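Local coordinates for competence/damage-inducible protein CinA (Agrobacterium tumefaciens, PDB 2A9S), which is of unknown function but belongs to the competence/damage-inducible CinA family, some relatives of which deamidate nicotinamide mononucleotide, at residues Gly41-Ile46 / Ala51-Gly56; His92-Arg97 / Asn101-Val106; Glu32-Gly37 / Leu152-Thr157. All blocks are in the same frame, centred on the assembly; numbering follows the deposited sequence. Where two conformers were deposited one is given.

Interaction 1: Gly41-Ile46 / Ala51-Gly56; sequences GALTEI and AVVDRG
Val-53 sends one methyl, CG2, against the end of helix 38-43, where it meets Leu-43 and Thr-44. Its closer neighbour is Leu-43 CB, 3.8 Å from Val-53 CG2, so the leucine offers the base of its side chain here, and the side chain also packs on Thr-30 and Leu-159. Thr-44 adds its methyl: Thr-44 CG2 lies 4.1 Å from Val-53 CG2, and the two side chains cross at about a right angle. The threonine is turned for this role. With chi1 at 57°, OG1 sits between the backbone N and the carbonyl carbon, and CG2 is left to face the valine. OG1 is taken back into the helix by a hydrogen bond to Ala-40 O, with Gly-41 O also nearby. A type I turn from Leu-43 to Ile-46 then carries the chain away toward strand 53-59.

Beyond the valine, Arg-55 NE forms a salt bridge with Asp-54 OD2 at 3.1 Å, approaching from above the carboxylate plane. The same guanidinium reaches Asp-63 and Asp-67 of the second subunit, whose Tyr-60 also packs on Thr-44 and Val-53. The helix and strand of this beta-alpha-beta unit are therefore held together here by a small patch of methyl and methylene contacts, while ionic chemistry is directed along the strand and across the dimer interface.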
loop_
_atom_site.group_PDB
_atom_site.type_symbol
_atom_site.label_atom_id
_atom_site.label_comp_id
_atom_site.label_asym_id
_atom_site.label_seq_id
_atom_site.Cartn_x
_atom_site.Cartn_y
_atom_site.Cartn_z
ATOM N N GLY A 41 0.766 -5.220 2.078
ATOM C CA GLY A 41 0.374 -5.499 3.469
ATOM C C GLY A 41 0.639 -6.967 3.827
ATOM O O GLY A 41 1.269 -7.286 4.840
ATOM N N ALA A 42 0.174 -7.862 2.966
ATOM C CA ALA A 42 0.370 -9.288 3.166
ATOM C C ALA A 42 1.850 -9.682 3.184
ATOM O O ALA A 42 2.276 -10.395 4.069
ATOM C CB ALA A 42 -0.423 -10.104 2.153
ATOM N N LEU A 43 2.632 -9.196 2.230
ATOM C CA LEU A 43 4.071 -9.497 2.208
ATOM C C LEU A 43 4.793 -9.011 3.469
ATOM O O LEU A 43 5.703 -9.689 3.988
ATOM C CB LEU A 43 4.719 -8.868 0.987
ATOM C CG LEU A 43 4.351 -9.596 -0.312
ATOM C CD1 LEU A 43 4.628 -8.647 -1.465
ATOM C CD2 LEU A 43 5.173 -10.897 -0.484
ATOM N N THR A 44 4.363 -7.852 3.987
ATOM C CA THR A 44 5.093 -7.247 5.097
ATOM C C THR A 44 4.566 -7.755 6.450
ATOM O O THR A 44 5.050 -7.345 7.501
ATOM C CB THR A 44 5.101 -5.728 5.026
ATOM O OG1 THR A 44 3.765 -5.246 5.000
ATOM C CG2 THR A 44 5.801 -5.228 3.742
ATOM N N GLU A 45 3.601 -8.676 6.431
ATOM C CA GLU A 45 3.262 -9.433 7.655
ATOM C C GLU A 45 4.419 -10.371 8.109
ATOM O O GLU A 45 4.515 -10.740 9.286
ATOM C CB GLU A 45 1.971 -10.234 7.443
ATOM C CG GLU A 45 0.712 -9.366 7.578
ATOM C CD GLU A 45 0.503 -8.886 9.030
ATOM O OE1 GLU A 45 0.152 -9.721 9.932
ATOM O OE2 GLU A 45 0.658 -7.672 9.254
ATOM N N ILE A 46 5.303 -10.709 7.178
ATOM C CA ILE A 46 6.376 -11.665 7.401
ATOM C C ILE A 46 7.662 -11.022 7.950
ATOM O O ILE A 46 8.227 -10.089 7.346
ATOM C CB ILE A 46 6.667 -12.418 6.089
ATOM C CG1 ILE A 46 5.353 -12.952 5.456
ATOM C CG2 ILE A 46 7.788 -13.469 6.280
ATOM C CD1 ILE A 46 4.582 -13.918 6.297
ATOM N N ALA A 51 13.937 -7.355 3.722
ATOM C CA ALA A 51 15.001 -7.744 2.802
ATOM C C ALA A 51 14.519 -7.820 1.362
ATOM O O ALA A 51 15.334 -7.768 0.426
ATOM C CB ALA A 51 15.580 -9.094 3.208
ATOM N N VAL A 52 13.199 -7.957 1.194
ATOM C CA VAL A 52 12.616 -8.359 -0.094
ATOM C C VAL A 52 11.692 -7.286 -0.673
ATOM O O VAL A 52 11.651 -7.086 -1.877
ATOM C CB VAL A 52 11.829 -9.699 0.053
ATOM C CG1 VAL A 52 11.001 -10.043 -1.230
ATOM C CG2 VAL A 52 12.770 -10.848 0.426
ATOM N N VAL A 53 10.932 -6.606 0.184
ATOM C CA VAL A 53 9.945 -5.676 -0.329
ATOM C C VAL A 53 10.599 -4.305 -0.544
ATOM O O VAL A 53 11.055 -3.664 0.405
ATOM C CB VAL A 53 8.693 -5.598 0.577
ATOM C CG1 VAL A 53 7.704 -4.618 -0.020
ATOM C CG2 VAL A 53 8.032 -6.944 0.725
ATOM N N ASP A 54 10.663 -3.869 -1.789
ATOM C CA ASP A 54 11.363 -2.637 -2.107
ATOM C C ASP A 54 10.448 -1.441 -1.907
ATOM O O ASP A 54 10.723 -0.598 -1.045
ATOM C CB ASP A 54 11.934 -2.693 -3.506
ATOM C CG ASP A 54 12.744 -1.442 -3.862
ATOM O OD1 ASP A 54 13.729 -1.168 -3.134
ATOM O OD2 ASP A 54 12.386 -0.767 -4.851
ATOM N N ARG A 55 9.364 -1.384 -2.668
ATOM C CA ARG A 55 8.394 -0.302 -2.492
ATOM C C ARG A 55 7.064 -0.704 -3.070
ATOM O O ARG A 55 6.951 -1.707 -3.782
ATOM C CB ARG A 55 8.883 1.008 -3.145
ATOM C CG ARG A 55 9.012 0.907 -4.661
ATOM C CD ARG A 55 9.798 2.081 -5.249
ATOM N NE ARG A 55 11.187 2.052 -4.819
ATOM C CZ ARG A 55 12.049 3.053 -4.975
ATOM N NH1 ARG A 55 11.686 4.210 -5.564
ATOM N NH2 ARG A 55 13.271 2.902 -4.535
ATOM N N GLY A 56 6.052 0.091 -2.778
ATOM C CA GLY A 56 4.708 -0.194 -3.237
ATOM C C GLY A 56 4.043 1.084 -3.671
ATOM O O GLY A 56 4.269 2.144 -3.047
#

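Interaction 2: His92-Arg97 / Asn101-Val106; sequences HGALYR and NFAVAV
Leu-95 and Ala-103 bring their CA atoms to 5.1 Å where the last turn of helix 84-96 lies over the start of strand 102-108, the axes of 92-96 and 102-106 running 147° apart in direction and approaching to 7.1 Å. Two alanines, Ala-94 and Ala-103, lie where the helix and strand meet, consistent with the short distance between the axes. Ala-103 points its methyl at the helix, and that single carbon is shared by two helical neighbours: Ala-103 CB is 3.9 Å from Ala-94 CB and equally far from Leu-95 CB. It also comes to 3.7 Å from the backbone atom Leu-95 N, so the methyl rests against the helix backbone itself.

Leu-95 makes a second contact with the end of its side chain. CG stands opposite the backbone N (chi1 -178°), which carries the branch alongside the strand toward its beginning, and CD1 settles 3.5 Å from Asn-101 O and 3.8 Å from Phe-102 N. The leucine thus covers the peptide that opens the strand. The side chain of Asn-101 leaves the backbone pointing away from the helix, and its OD1 accepts a hydrogen bond from Met-27 N. On the helix side, Ala-94 O is bonded by the hydroxyls of Ser-29 and Ser-98.

Phe-102 and Val-104 point the other way, to Leu-165 and Leu-162 of helix 147-167, whereas Ala-103 and Ala-105 face the side on which helix 84-96 lies. Strand 102-108 is consequently covered on both faces, as expected for a strand inside the sheet of a three-layer alpha-beta-alpha sandwich, and the short turn between helix and strand is the closing step of a crossover that returns the chain to that sheet.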
loop_
_atom_site.group_PDB
_atom_site.type_symbol
_atom_site.label_atom_id
_atom_site.label_comp_id
_atom_site.label_asym_id
_atom_site.label_seq_id
_atom_site.Cartn_x
_atom_site.Cartn_y
_atom_site.Cartn_z
ATOM N N HIS A 92 5.132 -2.733 -15.599
ATOM C CA HIS A 92 6.326 -2.164 -16.195
ATOM C C HIS A 92 6.770 -0.911 -15.431
ATOM O O HIS A 92 7.962 -0.775 -15.078
ATOM C CB HIS A 92 6.062 -1.829 -17.660
ATOM C CG HIS A 92 7.254 -1.260 -18.357
ATOM N ND1 HIS A 92 7.409 0.089 -18.583
ATOM C CD2 HIS A 92 8.371 -1.859 -18.839
ATOM C CE1 HIS A 92 8.558 0.295 -19.207
ATOM N NE2 HIS A 92 9.167 -0.870 -19.364
ATOM N N GLY A 93 5.827 0.004 -15.186
ATOM C CA GLY A 93 6.105 1.206 -14.379
ATOM C C GLY A 93 6.628 0.923 -12.977
ATOM O O GLY A 93 7.593 1.562 -12.512
ATOM N N ALA A 94 6.008 -0.044 -12.289
ATOM C CA ALA A 94 6.395 -0.330 -10.907
ATOM C C ALA A 94 7.779 -0.946 -10.853
ATOM O O ALA A 94 8.506 -0.790 -9.854
ATOM C CB ALA A 94 5.382 -1.243 -10.220
ATOM N N LEU A 95 8.142 -1.641 -11.922
ATOM C CA LEU A 95 9.406 -2.324 -11.998
ATOM C C LEU A 95 10.522 -1.316 -12.242
ATOM O O LEU A 95 11.503 -1.271 -11.486
ATOM C CB LEU A 95 9.381 -3.398 -13.104
ATOM C CG LEU A 95 10.664 -4.209 -13.227
ATOM C CD1 LEU A 95 10.981 -4.997 -11.974
ATOM C CD2 LEU A 95 10.585 -5.112 -14.490
ATOM N N TYR A 96 10.364 -0.478 -13.262
ATOM C CA TYR A 96 11.436 0.445 -13.655
ATOM C C TYR A 96 11.443 1.794 -12.902
ATOM O O TYR A 96 12.364 2.600 -13.074
ATOM C CB TYR A 96 11.532 0.587 -15.196
ATOM C CG TYR A 96 11.873 -0.728 -15.891
ATOM C CD1 TYR A 96 13.147 -1.286 -15.789
ATOM C CD2 TYR A 96 10.919 -1.422 -16.626
ATOM C CE1 TYR A 96 13.458 -2.503 -16.397
ATOM C CE2 TYR A 96 11.222 -2.633 -17.242
ATOM C CZ TYR A 96 12.484 -3.167 -17.119
ATOM O OH TYR A 96 12.786 -4.361 -17.736
ATOM N N ARG A 97 10.448 2.012 -12.036
ATOM C CA ARG A 97 10.502 3.076 -11.028
ATOM C C ARG A 97 10.811 2.525 -9.613
ATOM O O ARG A 97 10.395 3.093 -8.585
ATOM C CB ARG A 97 9.246 3.941 -11.067
ATOM C CG ARG A 97 9.165 4.745 -12.365
ATOM C CD ARG A 97 7.832 5.376 -12.578
ATOM N NE ARG A 97 7.692 5.962 -13.924
ATOM C CZ ARG A 97 6.993 7.065 -14.195
ATOM N NH1 ARG A 97 6.394 7.751 -13.231
ATOM N NH2 ARG A 97 6.903 7.498 -15.439
ATOM N N ASN A 101 13.632 -6.596 -8.571
ATOM C CA ASN A 101 13.739 -7.542 -9.666
ATOM C C ASN A 101 12.411 -7.917 -10.325
ATOM O O ASN A 101 12.391 -8.222 -11.518
ATOM C CB ASN A 101 14.414 -8.813 -9.185
ATOM C CG ASN A 101 15.711 -8.531 -8.474
ATOM O OD1 ASN A 101 15.748 -8.305 -7.263
ATOM N ND2 ASN A 101 16.798 -8.511 -9.246
ATOM N N PHE A 102 11.323 -7.946 -9.531
ATOM C CA PHE A 102 9.982 -8.313 -10.034
ATOM C C PHE A 102 8.966 -7.270 -9.586
ATOM O O PHE A 102 9.103 -6.711 -8.492
ATOM C CB PHE A 102 9.509 -9.657 -9.449
ATOM C CG PHE A 102 10.480 -10.814 -9.645
ATOM C CD1 PHE A 102 10.923 -11.172 -10.912
ATOM C CD2 PHE A 102 10.922 -11.543 -8.544
ATOM C CE1 PHE A 102 11.826 -12.237 -11.090
ATOM C CE2 PHE A 102 11.817 -12.603 -8.701
ATOM C CZ PHE A 102 12.265 -12.961 -9.973
ATOM N N ALA A 103 7.946 -7.019 -10.404
ATOM C CA ALA A 103 6.816 -6.191 -9.951
ATOM C C ALA A 103 5.532 -6.963 -10.208
ATOM O O ALA A 103 5.442 -7.765 -11.168
ATOM C CB ALA A 103 6.781 -4.838 -10.637
ATOM N N VAL A 104 4.565 -6.792 -9.322
ATOM C CA VAL A 104 3.228 -7.332 -9.566
ATOM C C VAL A 104 2.257 -6.157 -9.538
ATOM O O VAL A 104 2.343 -5.301 -8.641
ATOM C CB VAL A 104 2.828 -8.438 -8.525
ATOM C CG1 VAL A 104 2.924 -7.918 -7.065
ATOM C CG2 VAL A 104 1.424 -9.074 -8.898
ATOM N N ALA A 105 1.323 -6.152 -10.496
ATOM C CA ALA A 105 0.343 -5.081 -10.655
ATOM C C ALA A 105 -1.063 -5.670 -10.735
ATOM O O ALA A 105 -1.256 -6.697 -11.386
ATOM C CB ALA A 105 0.639 -4.290 -11.942
ATOM N N VAL A 106 -2.024 -5.031 -10.081
ATOM C CA VAL A 106 -3.420 -5.511 -10.132
ATOM C C VAL A 106 -4.358 -4.342 -10.380
ATOM O O VAL A 106 -4.172 -3.241 -9.798
ATOM C CB VAL A 106 -3.845 -6.318 -8.849
ATOM C CG1 VAL A 106 -2.911 -7.513 -8.623
ATOM C CG2 VAL A 106 -3.910 -5.430 -7.584
#

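Interaction 3: Glu32-Gly37 / Leu152-Thr157; sequences ESCTGG and LATVRT
A tight turn linking strand 28-32 to helix 38-43, the first half of a beta-alpha-beta unit, packs against the N-terminal half of the long C-terminal helix 147-167. Thr-35, inside the type I turn from Ser-33 to Gly-36, carries most of the contact. Its methyl wedges against Thr-154, with Thr-35 CG2 only 3.5 Å from Thr-154 CG2, tighter than usual for two carbons, and the side chains meet at a slant. Val-155 closes in beside it, its CG2 lying 3.9 Å from Thr-35 CG2. Cys-34 contributes more loosely, SG standing 4.3 Å from Thr-154 CG2.

Both threonines present their methyls, while the hydroxyls bond within their own part of the chain. Thr-154 places CG2 anti to the backbone N (OG1 chi1 -61°), leaving OG1 to bond Ile-150 O one helical turn back. Val-106 of strand 102-108 backs both threonines, and Ser-33 OG is hydrogen-bonded to Lys-65 NZ.

The turn itself is gathered round the carboxylate of Glu-32. Gly-37, at the N-cap of helix 38-43, has backbone angles at which a CB would press on the carbonyl O of Gly-36, and its N makes a weak 3.0 Å bond to Glu-32 OE1. Ile-39 N and Ala-40 N bond to OE1 and OE2 in turn, and Thr-35 OG1 donates to Glu-32 OE1 at 2.6 Å, on the anti side of the carboxylate and 16° out of its plane.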
loop_
_atom_site.group_PDB
_atom_site.type_symbol
_atom_site.label_atom_id
_atom_site.label_comp_id
_atom_site.label_asym_id
_atom_site.label_seq_id
_atom_site.Cartn_x
_atom_site.Cartn_y
_atom_site.Cartn_z
ATOM N N GLU A 32 -0.854 -1.287 -6.958
ATOM C CA GLU A 32 -2.152 -1.803 -6.556
ATOM C C GLU A 32 -3.257 -0.798 -6.807
ATOM O O GLU A 32 -3.188 0.348 -6.371
ATOM C CB GLU A 32 -2.145 -2.170 -5.063
ATOM C CG GLU A 32 -0.995 -3.120 -4.691
ATOM C CD GLU A 32 -1.067 -3.577 -3.286
ATOM O OE1 GLU A 32 -2.174 -3.986 -2.872
ATOM O OE2 GLU A 32 0.001 -3.549 -2.628
ATOM N N SER A 33 -4.295 -1.247 -7.478
ATOM C CA SER A 33 -5.462 -0.425 -7.611
ATOM C C SER A 33 -6.491 -1.013 -6.599
ATOM O O SER A 33 -6.560 -0.561 -5.407
ATOM C CB SER A 33 -5.862 -0.406 -9.095
ATOM O OG SER A 33 -6.871 0.557 -9.398
ATOM N N CYS A 34 -7.177 -2.071 -7.028
ATOM C CA CYS A 34 -8.320 -2.621 -6.301
ATOM C C CYS A 34 -8.023 -3.196 -4.912
ATOM O O CYS A 34 -8.910 -3.153 -4.068
ATOM C CB CYS A 34 -9.040 -3.659 -7.153
ATOM S SG CYS A 34 -7.979 -5.000 -7.677
ATOM N N THR A 35 -6.800 -3.707 -4.681
ATOM C CA THR A 35 -6.419 -4.279 -3.352
ATOM C C THR A 35 -5.973 -3.215 -2.356
ATOM O O THR A 35 -5.800 -3.493 -1.170
ATOM C CB THR A 35 -5.263 -5.306 -3.459
ATOM O OG1 THR A 35 -4.196 -4.746 -4.255
ATOM C CG2 THR A 35 -5.757 -6.632 -4.085
ATOM N N GLY A 36 -5.769 -2.001 -2.846
ATOM C CA GLY A 36 -5.558 -0.813 -1.982
ATOM C C GLY A 36 -4.359 -0.845 -1.021
ATOM O O GLY A 36 -4.331 -0.091 -0.037
ATOM N N GLY A 37 -3.371 -1.696 -1.303
ATOM C CA GLY A 37 -2.196 -1.816 -0.440
ATOM C C GLY A 37 -2.092 -3.160 0.279
ATOM O O GLY A 37 -1.079 -3.419 0.935
ATOM N N LEU A 152 -9.151 -10.086 -1.177
ATOM C CA LEU A 152 -8.295 -11.148 -0.643
ATOM C C LEU A 152 -7.998 -12.187 -1.733
ATOM O O LEU A 152 -6.877 -12.690 -1.817
ATOM C CB LEU A 152 -8.902 -11.784 0.607
ATOM C CG LEU A 152 -8.918 -10.818 1.808
ATOM C CD1 LEU A 152 -9.681 -11.464 2.951
ATOM C CD2 LEU A 152 -7.486 -10.421 2.208
ATOM N N ALA A 153 -8.992 -12.503 -2.566
ATOM C CA ALA A 153 -8.805 -13.424 -3.687
ATOM C C ALA A 153 -7.713 -12.891 -4.627
ATOM O O ALA A 153 -6.842 -13.652 -5.103
ATOM C CB ALA A 153 -10.131 -13.576 -4.479
ATOM N N THR A 154 -7.738 -11.579 -4.833
ATOM C CA THR A 154 -6.716 -10.925 -5.661
ATOM C C THR A 154 -5.312 -11.019 -5.038
ATOM O O THR A 154 -4.319 -11.317 -5.745
ATOM C CB THR A 154 -7.101 -9.444 -5.973
ATOM O OG1 THR A 154 -8.339 -9.430 -6.698
ATOM C CG2 THR A 154 -6.014 -8.735 -6.844
ATOM N N VAL A 155 -5.226 -10.775 -3.732
ATOM C CA VAL A 155 -3.943 -10.895 -3.008
ATOM C C VAL A 155 -3.377 -12.297 -3.214
ATOM O O VAL A 155 -2.209 -12.450 -3.607
ATOM C CB VAL A 155 -4.060 -10.541 -1.481
ATOM C CG1 VAL A 155 -2.767 -10.917 -0.754
ATOM C CG2 VAL A 155 -4.413 -9.024 -1.250
ATOM N N ARG A 156 -4.221 -13.317 -2.996
ATOM C CA ARG A 156 -3.800 -14.698 -3.210
ATOM C C ARG A 156 -3.205 -14.909 -4.625
ATOM O O ARG A 156 -2.058 -15.380 -4.801
ATOM C CB ARG A 156 -4.976 -15.651 -2.974
ATOM C CG ARG A 156 -4.553 -17.134 -3.236
ATOM C CD ARG A 156 -5.693 -18.100 -2.986
ATOM N NE ARG A 156 -6.109 -18.065 -1.595
ATOM C CZ ARG A 156 -7.267 -17.558 -1.179
ATOM N NH1 ARG A 156 -8.139 -17.091 -2.075
ATOM N NH2 ARG A 156 -7.568 -17.537 0.126
ATOM N N THR A 157 -3.966 -14.555 -5.651
ATOM C CA THR A 157 -3.491 -14.780 -7.021
ATOM C C THR A 157 -2.197 -14.004 -7.299
ATOM O O THR A 157 -1.300 -14.532 -7.956
ATOM C CB THR A 157 -4.578 -14.405 -8.043
ATOM O OG1 THR A 157 -5.802 -15.092 -7.711
ATOM C CG2 THR A 157 -4.127 -14.753 -9.477
#

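Overall arrangement
The three contacts form a triangle with centres 14 to 15 Å apart. Interactions 1 and 2 each contain a strand of one mixed five-stranded sheet, and interaction 3 joins a loop at the end of another of its strands to a covering helix. Along the chain, interaction 1 precedes interaction 2, and both fall between the two segments of interaction 3. Interactions 1 and 3 lie on one side of the sheet and meet where Ala-42 packs on Val-155; interaction 2 fixes helix 84-96 to the other side. Val-106 links interactions 2 and 3, its O lying 3.1 Å from Ser-33 N, a probable hydrogen bond. Interactions 1 and 3 also reach the second subunit, most extensively in interaction 1.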